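Local coordinates for flavodoxin (Bacteroides uniformis, PDB 4J8P), which binds flavin mononucleotide and, as a member of the flavodoxin family, probably serves as an electron-transfer flavoprotein, at residues A[7-12]-A[33-38]; A[65-70]-A[98-103]; A[82-87]-A[113-118]. One frame throughout, in Å; residues are numbered along the deposited sequence.

Interaction 1: residues A[7-12]-A[33-38]; sequences KTLVAY and TFYEIQ. With SO4 (sulfate ion), chain K.
The rings of Tyr12 and Phe34 meet on the side of the sheet that also bears Val10 and Glu36. CE1 of Tyr12 stands over one face of the Phe34 ring, displaced toward its rim and 3.4 Å from Phe34 CZ; the planes are near parallel, at 27°, but slid so far apart that the rings barely overlap. The Tyr12 ring also receives an off-centre CH-pi contact from Glu36 CA, 4.2 Å from its centroid, while the aliphatic part of Glu36 lies against Tyr12 CZ and OH. With chi1 at 74°, Tyr12 CG sits between its own backbone N and carbonyl carbon, a setting that swings the ring across the neighbouring strand to lie among Phe34, Glu36 and the Tyr35 carbonyl. Were an alanine here, the Phe34 face covered by the tyrosine would probably lose its partner, and a gap would be likely to open toward Ala20 and Ala23 of helix 18-30. On the other side of the sheet the Tyr35 ring has Ala11 CB near its plane at one edge, and at the edge near its hydroxyl a sulfate oxygen, O4, which accepts a hydrogen bond from Tyr35 OH at 2.6 Å. Strands 7-12 and 33-36 are the two strands of a beta-alpha-beta unit whose crossover is helix 18-30; 33-36 is an outermost strand of the parallel sheet of the flavodoxin-like fold. Five backbone bonds join the two segments in parallel register, from Thr33 N to Thr8 O through to Ile37 N to Tyr12 O at 2.7 Å. Leu9 CD1 packs 3.6 Å from Tyr35 CB, and Ile37 CD1 lies 4.1 Å from Ala11 CB, on the side covered by Phe101 of helix 96-102.

Interaction 2: residues A[65-70]-A[98-103]; sequences KSRPAL and INTFIE
Arg67 and Glu103 cross at about a right angle, the guanidinium presenting its side to the carboxylate so that two nitrogens grip two oxygens. NE reaches Glu103 OE1 at 2.8 Å, with the oxygen in the guanidinium plane but approached from above the carboxylate plane; NH2 meets Glu103 OE2 on its syn side at 3.0 Å. The two planes are turned 55° apart, and the second bond is the more bent. Glu103 OE2 is shared with the hydroxyl of Tyr134, which also bonds Asn99 ND2. Arg67 is bent at chi2 (-70°), a fold that lays its guanidinium over Asn99: the CB of that residue lies beneath one face, 3.4 Å from Arg67 NE, and the amide plane is stacked at 25° to it. Arg67 NH1 turns back to its own loop, bonding Ser66 O at 2.9 Å and Ser64 O, which helps to fix the group's rotation. Further along, Thr100 points its hydroxyl at the loop backbone, where OG1 donates to Pro68 O at 2.9 Å; the Thr100 and Leu70 side chains slide past each other in opposite directions, with Thr100 CG2 3.8 Å from Leu70 CG. Salt bridge, stacked amide and hydroxyl-to-carbonyl bond together fasten the 65-70 loop onto helix 96-102 and the residue after it, on the side turned from the sheet; this helix flanks the sheet of the flavodoxin-like alpha/beta fold.

Interaction 3: residues A[82-87]-A[113-118]; sequences TIYIGF and IPFATS. With FMN (flavin mononucleotide), chain B.
Gly86 CA lies over the centre of the Phe115 ring, 3.4 Å from its centroid and 11° off the normal, a CH-pi contact so close that a side chain on Gly86 would collide with the ring. A chi1 of 66° carries the Phe115 ring over the adjacent strand. At the edge of the ring, CE1 meets Tyr84 CB at 3.8 Å. Tyr84 and Ile113 run side by side in the same direction, Ile113 CD1 resting over one tyrosine face 3.7 Å from Tyr84 CZ. On the other side of the sheet, Phe87 lies alongside Pro114, its CE1 4.0 Å from Pro114 CB, with Phe115 O over one face of the phenylalanine ring. Strands 80-88 and 111-117 lie between helix 18-30, which touches Tyr84 and Phe115, and helix 96-102, which touches Ile85 and Phe87 and is the crossover of their own beta-alpha-beta unit in the flavodoxin-like sheet. Five backbone bonds hold the parallel pair, ending with Thr117 N to Phe87 O, a slightly long 3.2 Å. Beyond that bond the strand gives way to the flavin mononucleotide pocket at its C-terminal end. Thr117 OG1 shares a hydrogen bond of 2.8 Å with the ribityl hydroxyl O4' of the flavin and another with Thr19 OG1, while Ser118 CA approaches FMN O2' at 3.4 Å and the Ser118 hydroxyl bonds Ser121 O.

In the fold
From the N terminus, the chain passes from strand 7-12 through helix 18-30 to strand 33-36, and interaction 1 closes this first loop before the other two begin. Interactions 2 and 3 cross: 65-70 is followed by strand 82-87, then by helix segment 98-103, the partner of 65-70, and lastly by 113-118, the partner of 82-87. Interactions 1 and 3 share one sheet, since strands 7-12 and 80-88 are neighbours, with probable backbone bonds from Tyr84 N to Leu9 O and Gly86 N to Ala11 O. Helix 96-102 joins all three: Ile98 and Phe101 pack on Ile37 of interaction 1 and Ile85 of interaction 3.

Interaction 1: residues A[7-12]-A[33-38]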
loop_
_atom_site.group_PDB
_atom_site.type_symbol
_atom_site.label_atom_id
_atom_site.label_comp_id
_atom_site.label_asym_id
_atom_site.label_seq_id
_atom_site.Cartn_x
_atom_site.Cartn_y
_atom_site.Cartn_z
ATOM N N LYS A 7 10.399 15.175 4.152
ATOM C CA LYS A 7 8.933 15.158 4.065
ATOM C C LYS A 7 8.375 13.741 4.188
ATOM O O LYS A 7 9.138 12.773 4.173
ATOM C CB LYS A 7 8.435 15.776 2.753
ATOM C CG LYS A 7 8.808 17.247 2.527
ATOM C CD LYS A 7 7.578 18.086 2.173
ATOM C CE LYS A 7 7.131 17.995 0.729
ATOM N NZ LYS A 7 7.963 18.844 -0.167
ATOM N N THR A 8 7.045 13.637 4.353
ATOM C CA THR A 8 6.379 12.337 4.484
ATOM C C THR A 8 5.382 12.161 3.356
ATOM O O THR A 8 4.624 13.080 3.018
ATOM C CB THR A 8 5.709 12.190 5.873
ATOM O OG1 THR A 8 6.727 12.267 6.885
ATOM C CG2 THR A 8 4.914 10.877 6.020
ATOM N N LEU A 9 5.419 10.967 2.746
ATOM C CA LEU A 9 4.499 10.600 1.676
ATOM C C LEU A 9 3.554 9.549 2.199
ATOM O O LEU A 9 4.026 8.620 2.845
ATOM C CB LEU A 9 5.285 10.037 0.462
ATOM C CG LEU A 9 4.429 9.620 -0.762
ATOM C CD1 LEU A 9 3.736 10.850 -1.380
ATOM C CD2 LEU A 9 5.286 8.927 -1.838
ATOM N N VAL A 10 2.227 9.669 1.934
ATOM C CA VAL A 10 1.293 8.591 2.276
ATOM C C VAL A 10 0.768 8.109 0.942
ATOM O O VAL A 10 -0.075 8.786 0.340
ATOM C CB VAL A 10 0.181 9.000 3.266
ATOM C CG1 VAL A 10 -0.832 7.874 3.479
ATOM C CG2 VAL A 10 0.792 9.442 4.590
ATOM N N ALA A 11 1.341 7.008 0.438
ATOM C CA ALA A 11 0.953 6.399 -0.827
ATOM C C ALA A 11 -0.014 5.262 -0.557
ATOM O O ALA A 11 0.143 4.554 0.449
ATOM C CB ALA A 11 2.185 5.877 -1.544
ATOM N N TYR A 12 -1.032 5.104 -1.395
ATOM C CA TYR A 12 -1.971 4.011 -1.132
ATOM C C TYR A 12 -2.597 3.513 -2.404
ATOM O O TYR A 12 -2.775 4.292 -3.355
ATOM C CB TYR A 12 -3.103 4.470 -0.166
ATOM C CG TYR A 12 -4.092 5.373 -0.846
ATOM C CD1 TYR A 12 -3.835 6.732 -0.989
ATOM C CD2 TYR A 12 -5.256 4.861 -1.416
ATOM C CE1 TYR A 12 -4.696 7.554 -1.707
ATOM C CE2 TYR A 12 -6.118 5.672 -2.141
ATOM C CZ TYR A 12 -5.847 7.020 -2.259
ATOM O OH TYR A 12 -6.697 7.866 -2.913
ATOM N N THR A 33 2.002 14.126 2.304
ATOM C CA THR A 33 1.443 14.293 0.965
ATOM C C THR A 33 0.595 13.064 0.676
ATOM O O THR A 33 1.085 11.939 0.813
ATOM C CB THR A 33 2.544 14.459 -0.062
ATOM O OG1 THR A 33 3.256 15.664 0.215
ATOM C CG2 THR A 33 1.997 14.496 -1.498
ATOM N N PHE A 34 -0.676 13.280 0.307
ATOM C CA PHE A 34 -1.636 12.204 -0.008
ATOM C C PHE A 34 -1.429 11.817 -1.458
ATOM O O PHE A 34 -1.531 12.667 -2.354
ATOM C CB PHE A 34 -3.067 12.675 0.298
ATOM C CG PHE A 34 -4.183 11.676 0.101
ATOM C CD1 PHE A 34 -4.381 10.638 1.012
ATOM C CD2 PHE A 34 -5.148 11.880 -0.872
ATOM C CE1 PHE A 34 -5.475 9.771 0.876
ATOM C CE2 PHE A 34 -6.226 11.001 -1.016
ATOM C CZ PHE A 34 -6.396 9.972 -0.126
ATOM N N TYR A 35 -1.091 10.538 -1.701
ATOM C CA TYR A 35 -0.738 10.103 -3.044
ATOM C C TYR A 35 -1.413 8.785 -3.383
ATOM O O TYR A 35 -1.218 7.816 -2.661
ATOM C CB TYR A 35 0.795 9.948 -3.164
ATOM C CG TYR A 35 1.220 9.394 -4.502
ATOM C CD1 TYR A 35 1.306 10.216 -5.622
ATOM C CD2 TYR A 35 1.426 8.024 -4.680
ATOM C CE1 TYR A 35 1.606 9.700 -6.877
ATOM C CE2 TYR A 35 1.711 7.496 -5.933
ATOM C CZ TYR A 35 1.810 8.336 -7.029
ATOM O OH TYR A 35 2.086 7.825 -8.268
ATOM N N GLU A 36 -2.125 8.727 -4.516
ATOM C CA GLU A 36 -2.756 7.469 -4.893
ATOM C C GLU A 36 -1.917 6.698 -5.900
ATOM O O GLU A 36 -1.532 7.239 -6.938
ATOM C CB GLU A 36 -4.154 7.748 -5.472
ATOM C CG GLU A 36 -4.920 6.469 -5.795
ATOM C CD GLU A 36 -6.341 6.666 -6.281
ATOM O OE1 GLU A 36 -6.706 7.801 -6.682
ATOM O OE2 GLU A 36 -7.070 5.656 -6.335
ATOM N N ILE A 37 -1.691 5.401 -5.616
ATOM C CA ILE A 37 -1.057 4.450 -6.503
ATOM C C ILE A 37 -2.118 4.034 -7.461
ATOM O O ILE A 37 -3.125 3.412 -7.072
ATOM C CB ILE A 37 -0.475 3.249 -5.728
ATOM C CG1 ILE A 37 0.571 3.714 -4.709
ATOM C CG2 ILE A 37 0.096 2.184 -6.728
ATOM C CD1 ILE A 37 0.940 2.604 -3.690
ATOM N N GLN A 38 -1.931 4.451 -8.711
ATOM C CA GLN A 38 -2.925 4.323 -9.773
ATOM C C GLN A 38 -2.621 3.196 -10.761
ATOM O O GLN A 38 -1.618 3.284 -11.466
ATOM C CB GLN A 38 -2.947 5.641 -10.574
ATOM C CG GLN A 38 -3.186 6.916 -9.760
ATOM C CD GLN A 38 -4.648 7.168 -9.483
ATOM O OE1 GLN A 38 -5.552 6.546 -10.048
ATOM N NE2 GLN A 38 -4.905 8.148 -8.649
HETATM S S SO4 K . 0.777 10.498 -10.418
HETATM O O1 SO4 K . 1.134 11.165 -11.676
HETATM O O2 SO4 K . 0.136 11.458 -9.499
HETATM O O3 SO4 K . -0.164 9.411 -10.630
HETATM O O4 SO4 K . 2.013 9.904 -9.880
HETATM O O HOH W 1 4.659 16.328 2.381
#

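Interaction 2: residues A[65-70]-A[98-103]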
loop_
_atom_site.group_PDB
_atom_site.type_symbol
_atom_site.label_atom_id
_atom_site.label_comp_id
_atom_site.label_asym_id
_atom_site.label_seq_id
_atom_site.Cartn_x
_atom_site.Cartn_y
_atom_site.Cartn_z
ATOM N N LYS A 65 5.215 -12.951 -9.564
ATOM C CA LYS A 65 5.978 -12.108 -10.489
ATOM C C LYS A 65 5.091 -11.106 -11.247
ATOM O O LYS A 65 5.610 -10.303 -12.035
ATOM C CB LYS A 65 6.716 -12.986 -11.524
ATOM C CG LYS A 65 7.502 -14.173 -10.955
ATOM C CD LYS A 65 8.591 -13.760 -9.997
ATOM C CE LYS A 65 9.203 -14.996 -9.362
ATOM N NZ LYS A 65 10.294 -14.648 -8.419
ATOM N N SER A 66 3.763 -11.165 -11.053
ATOM C CA SER A 66 2.844 -10.243 -11.757
ATOM C C SER A 66 3.097 -8.802 -11.317
ATOM O O SER A 66 3.251 -8.532 -10.121
ATOM C CB SER A 66 1.393 -10.615 -11.490
ATOM O OG SER A 66 0.509 -9.794 -12.239
ATOM N N ARG A 67 3.157 -7.875 -12.296
ATOM C CA ARG A 67 3.387 -6.462 -11.991
ATOM C C ARG A 67 2.402 -5.577 -12.789
ATOM O O ARG A 67 2.726 -5.087 -13.897
ATOM C CB ARG A 67 4.830 -6.035 -12.285
ATOM C CG ARG A 67 5.900 -6.781 -11.476
ATOM C CD ARG A 67 5.829 -6.368 -9.997
ATOM N NE ARG A 67 6.898 -6.995 -9.221
ATOM C CZ ARG A 67 6.797 -8.164 -8.584
ATOM N NH1 ARG A 67 5.656 -8.857 -8.614
ATOM N NH2 ARG A 67 7.841 -8.658 -7.925
ATOM N N PRO A 68 1.173 -5.367 -12.268
ATOM C CA PRO A 68 0.203 -4.510 -12.981
ATOM C C PRO A 68 0.808 -3.148 -13.257
ATOM O O PRO A 68 1.415 -2.535 -12.369
ATOM C CB PRO A 68 -0.966 -4.395 -11.982
ATOM C CG PRO A 68 -0.883 -5.694 -11.206
ATOM C CD PRO A 68 0.598 -5.898 -11.007
ATOM N N ALA A 69 0.661 -2.673 -14.505
ATOM C CA ALA A 69 1.263 -1.391 -14.859
ATOM C C ALA A 69 0.601 -0.226 -14.119
ATOM O O ALA A 69 -0.601 -0.273 -13.808
ATOM C CB ALA A 69 1.170 -1.173 -16.358
ATOM N N LEU A 70 1.397 0.835 -13.865
ATOM C CA LEU A 70 0.878 2.055 -13.244
ATOM C C LEU A 70 0.315 2.998 -14.318
ATOM O O LEU A 70 0.817 3.023 -15.461
ATOM C CB LEU A 70 1.987 2.796 -12.487
ATOM C CG LEU A 70 2.701 2.008 -11.402
ATOM C CD1 LEU A 70 3.833 2.845 -10.788
ATOM C CD2 LEU A 70 1.730 1.555 -10.343
ATOM N N ILE A 98 1.385 -3.036 -5.612
ATOM C CA ILE A 98 2.308 -2.485 -4.598
ATOM C C ILE A 98 3.742 -2.850 -4.969
ATOM O O ILE A 98 4.645 -2.012 -4.823
ATOM C CB ILE A 98 1.911 -3.019 -3.214
ATOM C CG1 ILE A 98 0.492 -2.496 -2.836
ATOM C CG2 ILE A 98 3.006 -2.637 -2.139
ATOM C CD1 ILE A 98 0.352 -0.895 -2.862
ATOM N N ASN A 99 3.950 -4.066 -5.499
ATOM C CA ASN A 99 5.277 -4.453 -5.989
ATOM C C ASN A 99 5.661 -3.557 -7.184
ATOM O O ASN A 99 6.803 -3.100 -7.270
ATOM C CB ASN A 99 5.302 -5.916 -6.385
ATOM C CG ASN A 99 4.961 -6.819 -5.219
ATOM O OD1 ASN A 99 3.814 -7.216 -5.074
ATOM N ND2 ASN A 99 5.961 -7.159 -4.408
ATOM N N THR A 100 4.703 -3.290 -8.105
ATOM C CA THR A 100 5.058 -2.411 -9.226
ATOM C C THR A 100 5.510 -1.047 -8.710
ATOM O O THR A 100 6.520 -0.520 -9.179
ATOM C CB THR A 100 3.852 -2.228 -10.157
ATOM O OG1 THR A 100 3.343 -3.510 -10.498
ATOM C CG2 THR A 100 4.247 -1.475 -11.460
ATOM N N PHE A 101 4.763 -0.493 -7.739
ATOM C CA PHE A 101 5.070 0.809 -7.172
ATOM C C PHE A 101 6.486 0.820 -6.555
ATOM O O PHE A 101 7.284 1.701 -6.878
ATOM C CB PHE A 101 3.993 1.165 -6.137
ATOM C CG PHE A 101 4.250 2.429 -5.381
ATOM C CD1 PHE A 101 4.140 3.674 -6.007
ATOM C CD2 PHE A 101 4.656 2.390 -4.054
ATOM C CE1 PHE A 101 4.403 4.860 -5.299
ATOM C CE2 PHE A 101 4.892 3.579 -3.342
ATOM C CZ PHE A 101 4.757 4.797 -3.965
ATOM N N ILE A 102 6.787 -0.135 -5.672
ATOM C CA ILE A 102 8.103 -0.177 -5.000
ATOM C C ILE A 102 9.227 -0.329 -6.041
ATOM O O ILE A 102 10.302 0.242 -5.891
ATOM C CB ILE A 102 8.120 -1.313 -3.944
ATOM C CG1 ILE A 102 7.136 -0.957 -2.818
ATOM C CG2 ILE A 102 9.544 -1.606 -3.408
ATOM C CD1 ILE A 102 6.832 -2.168 -1.846
ATOM N N GLU A 103 8.955 -1.105 -7.091
ATOM C CA GLU A 103 9.953 -1.359 -8.134
ATOM C C GLU A 103 10.024 -0.219 -9.149
ATOM O O GLU A 103 10.807 -0.320 -10.095
ATOM C CB GLU A 103 9.657 -2.689 -8.823
ATOM C CG GLU A 103 9.910 -3.841 -7.858
ATOM C CD GLU A 103 9.457 -5.205 -8.335
ATOM O OE1 GLU A 103 9.172 -5.350 -9.546
ATOM O OE2 GLU A 103 9.404 -6.136 -7.495
#

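Interaction 3: residues A[82-87]-A[113-118]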
loop_
_atom_site.group_PDB
_atom_site.type_symbol
_atom_site.label_atom_id
_atom_site.label_comp_id
_atom_site.label_asym_id
_atom_site.label_seq_id
_atom_site.Cartn_x
_atom_site.Cartn_y
_atom_site.Cartn_z
ATOM N N THR A 82 10.277 9.543 4.686
ATOM C CA THR A 82 9.324 8.593 5.252
ATOM C C THR A 82 8.213 8.359 4.270
ATOM O O THR A 82 7.621 9.333 3.787
ATOM C CB THR A 82 8.744 9.111 6.597
ATOM O OG1 THR A 82 9.817 9.393 7.496
ATOM C CG2 THR A 82 7.827 8.079 7.285
ATOM N N ILE A 83 7.915 7.088 3.977
ATOM C CA ILE A 83 6.848 6.757 3.046
ATOM C C ILE A 83 5.951 5.708 3.651
ATOM O O ILE A 83 6.414 4.606 3.965
ATOM C CB ILE A 83 7.388 6.271 1.675
ATOM C CG1 ILE A 83 8.325 7.362 1.044
ATOM C CG2 ILE A 83 6.189 5.885 0.734
ATOM C CD1 ILE A 83 8.916 6.993 -0.285
ATOM N N TYR A 84 4.680 6.052 3.817
ATOM C CA TYR A 84 3.679 5.057 4.236
ATOM C C TYR A 84 3.101 4.443 2.966
ATOM O O TYR A 84 2.895 5.177 1.986
ATOM C CB TYR A 84 2.555 5.712 5.024
ATOM C CG TYR A 84 2.940 6.190 6.391
ATOM C CD1 TYR A 84 3.648 7.374 6.558
ATOM C CD2 TYR A 84 2.579 5.466 7.531
ATOM C CE1 TYR A 84 4.026 7.813 7.832
ATOM C CE2 TYR A 84 2.922 5.912 8.807
ATOM C CZ TYR A 84 3.645 7.086 8.948
ATOM O OH TYR A 84 4.012 7.531 10.201
ATOM N N ILE A 85 2.879 3.101 2.936
ATOM C CA ILE A 85 2.304 2.450 1.751
ATOM C C ILE A 85 1.108 1.680 2.217
ATOM O O ILE A 85 1.256 0.746 3.014
ATOM C CB ILE A 85 3.329 1.532 1.032
ATOM C CG1 ILE A 85 4.570 2.349 0.605
ATOM C CG2 ILE A 85 2.642 0.857 -0.192
ATOM C CD1 ILE A 85 5.606 1.496 -0.118
ATOM N N GLY A 86 -0.079 2.085 1.772
ATOM C CA GLY A 86 -1.310 1.429 2.204
ATOM C C GLY A 86 -1.953 0.594 1.128
ATOM O O GLY A 86 -1.878 0.940 -0.055
ATOM N N PHE A 87 -2.618 -0.470 1.545
ATOM C CA PHE A 87 -3.298 -1.338 0.574
ATOM C C PHE A 87 -4.337 -2.215 1.216
ATOM O O PHE A 87 -4.233 -2.512 2.402
ATOM C CB PHE A 87 -2.264 -2.276 -0.118
ATOM C CG PHE A 87 -1.265 -2.897 0.844
ATOM C CD1 PHE A 87 -0.060 -2.255 1.129
ATOM C CD2 PHE A 87 -1.533 -4.132 1.457
ATOM C CE1 PHE A 87 0.850 -2.797 2.047
ATOM C CE2 PHE A 87 -0.638 -4.671 2.396
ATOM C CZ PHE A 87 0.569 -4.013 2.662
ATOM N N ILE A 113 6.693 2.315 5.766
ATOM C CA ILE A 113 5.765 1.759 6.734
ATOM C C ILE A 113 4.512 1.262 6.039
ATOM O O ILE A 113 3.772 2.082 5.497
ATOM C CB ILE A 113 5.399 2.838 7.783
ATOM C CG1 ILE A 113 6.661 3.409 8.468
ATOM C CG2 ILE A 113 4.391 2.249 8.819
ATOM C CD1 ILE A 113 6.457 4.750 9.198
ATOM N N PRO A 114 4.270 -0.052 6.009
ATOM C CA PRO A 114 3.047 -0.542 5.367
ATOM C C PRO A 114 1.833 -0.455 6.284
ATOM O O PRO A 114 1.925 -0.668 7.500
ATOM C CB PRO A 114 3.369 -2.003 5.035
ATOM C CG PRO A 114 4.373 -2.435 6.139
ATOM C CD PRO A 114 5.073 -1.152 6.609
ATOM N N PHE A 115 0.673 -0.132 5.703
ATOM C CA PHE A 115 -0.584 -0.205 6.472
ATOM C C PHE A 115 -1.645 -0.830 5.555
ATOM O O PHE A 115 -1.469 -0.848 4.321
ATOM C CB PHE A 115 -1.016 1.153 7.060
ATOM C CG PHE A 115 -1.405 2.200 6.043
ATOM C CD1 PHE A 115 -0.440 2.993 5.441
ATOM C CD2 PHE A 115 -2.743 2.425 5.728
ATOM C CE1 PHE A 115 -0.797 3.967 4.512
ATOM C CE2 PHE A 115 -3.105 3.410 4.794
ATOM C CZ PHE A 115 -2.135 4.189 4.211
ATOM N N ALA A 116 -2.689 -1.393 6.149
ATOM C CA ALA A 116 -3.659 -2.101 5.325
ATOM C C ALA A 116 -5.044 -2.100 5.912
ATOM O O ALA A 116 -5.255 -1.711 7.067
ATOM C CB ALA A 116 -3.187 -3.564 5.161
ATOM N N THR A 117 -6.015 -2.501 5.081
ATOM C CA THR A 117 -7.370 -2.793 5.543
ATOM C C THR A 117 -7.707 -4.188 5.037
ATOM O O THR A 117 -7.116 -4.646 4.051
ATOM C CB THR A 117 -8.400 -1.742 5.086
ATOM O OG1 THR A 117 -8.588 -1.840 3.676
ATOM C CG2 THR A 117 -7.971 -0.308 5.479
ATOM N N SER A 118 -8.598 -4.881 5.736
ATOM C CA SER A 118 -8.942 -6.255 5.346
ATOM C C SER A 118 -10.322 -6.633 5.818
ATOM O O SER A 118 -10.887 -5.955 6.672
ATOM C CB SER A 118 -7.940 -7.227 5.972
ATOM O OG SER A 118 -8.105 -7.256 7.386
HETATM N N1 FMN B . -9.710 -9.682 3.231
HETATM C C2 FMN B . -9.091 -10.492 4.150
HETATM O O2 FMN B . -9.355 -10.440 5.355
HETATM N N3 FMN B . -8.189 -11.471 3.716
HETATM C C4 FMN B . -7.869 -11.748 2.397
HETATM O O4 FMN B . -7.008 -12.592 2.140
HETATM C C4A FMN B . -8.600 -10.941 1.422
HETATM N N5 FMN B . -8.459 -11.228 0.143
HETATM C C5A FMN B . -9.154 -10.454 -0.779
HETATM C C6 FMN B . -8.962 -10.709 -2.144
HETATM C C7 FMN B . -9.546 -9.910 -3.120
HETATM C C7M FMN B . -9.197 -10.142 -4.566
HETATM C C8 FMN B . -10.378 -8.842 -2.729
HETATM C C8M FMN B . -10.986 -7.908 -3.743
HETATM C C9 FMN B . -10.593 -8.605 -1.376
HETATM C C9A FMN B . -9.987 -9.386 -0.389
HETATM N N10 FMN B . -10.143 -9.131 1.007
HETATM C C10 FMN B . -9.483 -9.894 1.934
HETATM C "C1'" FMN B . -11.007 -8.005 1.435
HETATM C "C2'" FMN B . -10.285 -6.658 1.407
HETATM O "O2'" FMN B . -8.979 -6.723 1.978
HETATM C "C3'" FMN B . -11.058 -5.556 2.133
HETATM O "O3'" FMN B . -12.432 -5.577 1.725
HETATM C "C4'" FMN B . -10.427 -4.176 1.919
HETATM O "O4'" FMN B . -10.828 -3.332 2.998
HETATM C "C5'" FMN B . -10.865 -3.571 0.596
HETATM O "O5'" FMN B . -10.146 -2.339 0.486
HETATM P P FMN B . -10.316 -1.295 -0.670
HETATM O O1P FMN B . -10.000 -1.827 -2.016
HETATM O O2P FMN B . -9.405 -0.169 -0.247
HETATM O O3P FMN B . -11.759 -0.784 -0.591
#